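Side-chain contact in Mll5499 protein (Mesorhizobium loti, PDB 3BDE), which is of unknown function but forms a homodimer of the stress-responsive Dabb family, each subunit having a ferredoxin-like alpha/beta fold: residues A[25-30]-A[39-44]. Numbering follows the deposited sequence. Where two conformers were deposited one is given.
With EDO (1,2-ethanediol), chain G.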
loop_
_atom_site.group_PDB
_atom_site.type_symbol
_atom_site.label_atom_id
_atom_site.label_comp_id
_atom_site.label_asym_id
_atom_site.label_seq_id
_atom_site.Cartn_x
_atom_site.Cartn_y
_atom_site.Cartn_z
ATOM N N VAL A 25 5.780 2.276 -2.693
ATOM C CA VAL A 25 6.933 1.369 -2.650
ATOM C C VAL A 25 7.185 1.005 -1.187
ATOM O O VAL A 25 7.213 1.897 -0.354
ATOM C CB VAL A 25 8.186 1.991 -3.351
ATOM C CG1 VAL A 25 8.631 3.329 -2.684
ATOM C CG2 VAL A 25 9.328 0.993 -3.398
ATOM N N VAL A 26 7.319 -0.290 -0.892
ATOM C CA VAL A 26 7.626 -0.790 0.452
ATOM C C VAL A 26 9.084 -1.255 0.360
ATOM O O VAL A 26 9.457 -1.894 -0.624
ATOM C CB VAL A 26 6.616 -1.906 0.917
ATOM C CG1 VAL A 26 6.839 -3.224 0.200
ATOM C CG2 VAL A 26 6.686 -2.129 2.419
ATOM N N PHE A 27 9.898 -0.934 1.366
ATOM C CA PHE A 27 11.327 -1.247 1.271
ATOM C C PHE A 27 12.075 -1.366 2.577
ATOM O O PHE A 27 11.582 -0.973 3.641
ATOM C CB PHE A 27 12.025 -0.164 0.409
ATOM C CG PHE A 27 11.990 1.229 1.009
ATOM C CD1 PHE A 27 10.920 2.094 0.754
ATOM C CD2 PHE A 27 13.049 1.703 1.799
ATOM C CE1 PHE A 27 10.908 3.393 1.322
ATOM C CE2 PHE A 27 13.037 2.984 2.354
ATOM C CZ PHE A 27 11.969 3.823 2.119
ATOM N N THR A 28 13.276 -1.916 2.447
ATOM C CA THR A 28 14.233 -2.080 3.529
ATOM C C THR A 28 15.551 -1.533 2.996
ATOM O O THR A 28 15.912 -1.768 1.827
ATOM C CB THR A 28 14.378 -3.547 3.940
ATOM O OG1 THR A 28 13.159 -3.957 4.559
ATOM C CG2 THR A 28 15.506 -3.725 4.942
ATOM N N LEU A 29 16.238 -0.784 3.837
ATOM C CA LEU A 29 17.533 -0.204 3.466
ATOM C C LEU A 29 18.648 -1.131 3.957
ATOM O O LEU A 29 18.431 -1.944 4.833
ATOM C CB LEU A 29 17.674 1.172 4.104
ATOM C CG LEU A 29 16.621 2.212 3.731
ATOM C CD1 LEU A 29 16.778 3.454 4.662
ATOM C CD2 LEU A 29 16.797 2.551 2.279
ATOM N N LYS A 30 19.839 -0.974 3.390
ATOM C CA LYS A 30 21.051 -1.716 3.822
ATOM C C LYS A 30 21.579 -1.190 5.164
ATOM O O LYS A 30 22.329 -1.896 5.861
ATOM C CB LYS A 30 22.163 -1.593 2.769
ATOM C CG LYS A 30 21.784 -2.219 1.451
ATOM C CD LYS A 30 22.816 -2.024 0.406
ATOM C CE LYS A 30 22.387 -2.681 -0.887
ATOM N NZ LYS A 30 23.367 -2.333 -1.951
ATOM N N LYS A 39 18.187 7.790 8.613
ATOM C CA LYS A 39 17.557 9.121 8.768
ATOM C C LYS A 39 17.784 9.992 7.525
ATOM O O LYS A 39 16.861 10.575 6.981
ATOM C CB LYS A 39 18.148 9.853 9.990
ATOM C CG LYS A 39 17.505 11.222 10.342
ATOM C CD LYS A 39 18.456 12.174 11.088
ATOM C CE LYS A 39 19.626 12.700 10.200
ATOM N NZ LYS A 39 19.192 13.293 8.890
ATOM N N ARG A 40 19.036 10.071 7.097
ATOM C CA ARG A 40 19.444 10.878 5.948
ATOM C C ARG A 40 18.791 10.442 4.637
ATOM O O ARG A 40 18.374 11.303 3.840
ATOM C CB ARG A 40 20.970 10.846 5.880
ATOM C CG ARG A 40 21.668 11.786 4.964
ATOM C CD ARG A 40 22.995 12.189 5.634
ATOM N NE ARG A 40 23.736 10.989 6.027
ATOM C CZ ARG A 40 24.406 10.775 7.172
ATOM N NH1 ARG A 40 24.420 11.647 8.186
ATOM N NH2 ARG A 40 25.029 9.603 7.328
ATOM N N PHE A 41 18.664 9.125 4.418
ATOM C CA PHE A 41 17.979 8.618 3.214
ATOM C C PHE A 41 16.509 9.099 3.215
ATOM O O PHE A 41 16.026 9.634 2.219
ATOM C CB PHE A 41 18.030 7.078 3.137
ATOM C CG PHE A 41 17.302 6.511 1.959
ATOM C CD1 PHE A 41 15.923 6.213 2.043
ATOM C CD2 PHE A 41 17.961 6.291 0.756
ATOM C CE1 PHE A 41 15.231 5.717 0.946
ATOM C CE2 PHE A 41 17.281 5.790 -0.356
ATOM C CZ PHE A 41 15.915 5.499 -0.271
ATOM N N LEU A 42 15.833 8.928 4.349
ATOM C CA LEU A 42 14.423 9.307 4.490
ATOM C C LEU A 42 14.184 10.847 4.353
ATOM O O LEU A 42 13.301 11.309 3.592
ATOM C CB LEU A 42 13.892 8.784 5.836
ATOM C CG LEU A 42 13.881 7.260 6.001
ATOM C CD1 LEU A 42 13.533 6.887 7.431
ATOM C CD2 LEU A 42 12.919 6.595 4.988
ATOM N N VAL A 43 15.013 11.620 5.049
ATOM C CA VAL A 43 14.957 13.093 5.037
ATOM C C VAL A 43 15.222 13.616 3.624
ATOM O O VAL A 43 14.426 14.390 3.107
ATOM C CB VAL A 43 15.901 13.708 6.102
ATOM C CG1 VAL A 43 15.932 15.222 6.030
ATOM C CG2 VAL A 43 15.449 13.259 7.492
ATOM N N ASP A 44 16.269 13.107 2.973
ATOM C CA ASP A 44 16.615 13.543 1.604
ATOM C C ASP A 44 15.600 13.099 0.548
ATOM O O ASP A 44 15.282 13.876 -0.354
ATOM C CB ASP A 44 18.018 13.095 1.216
ATOM C CG ASP A 44 19.111 13.688 2.136
ATOM O OD1 ASP A 44 18.859 14.648 2.887
ATOM O OD2 ASP A 44 20.231 13.152 2.132
HETATM C C1 EDO G . 26.886 8.181 10.025
HETATM O O1 EDO G . 26.873 9.601 10.231
HETATM C C2 EDO G . 27.711 7.410 11.057
HETATM O O2 EDO G . 27.692 8.044 12.346
#
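F27 and L29 of strand 21-29 meet F41 and L42 of helix 36-50 in a buried, wholly apolar contact, where the first helix of the ferredoxin-like fold packs on the sheet. L29 and F41 bury the most surface here, more than F27 and L42. L29 lays CD2 over one face of the F41 ring, 3.7 Å from the ring centroid and only 11° off the normal, a CH-pi contact; its other methyl, CD1, reaches the same ring at F41 CD1, 3.9 Å away. The F41 side chain heads for the strand from the start, and with CG anti to the backbone N (chi1 178°) its ring reaches L29 and F27. The rings of F27 and F41 meet obliquely, their planes at 62°, closest at F27 CE2 to F41 CE1, 3.8 Å. L42 adds a looser touch at the F27 ring edge, where its CD2 lies 4.1 Å from F27 CZ. No hydrogen bond crosses between the two segments, whose axes come within 11.0 Å; side-chain packing makes the contact. Around this cluster, F74 of strand 72-78 and W101 of helix 91-104 each meet F27 edge-to-face and also touch F41, while L42 extends the packing to F72 and to L116 of the second subunit.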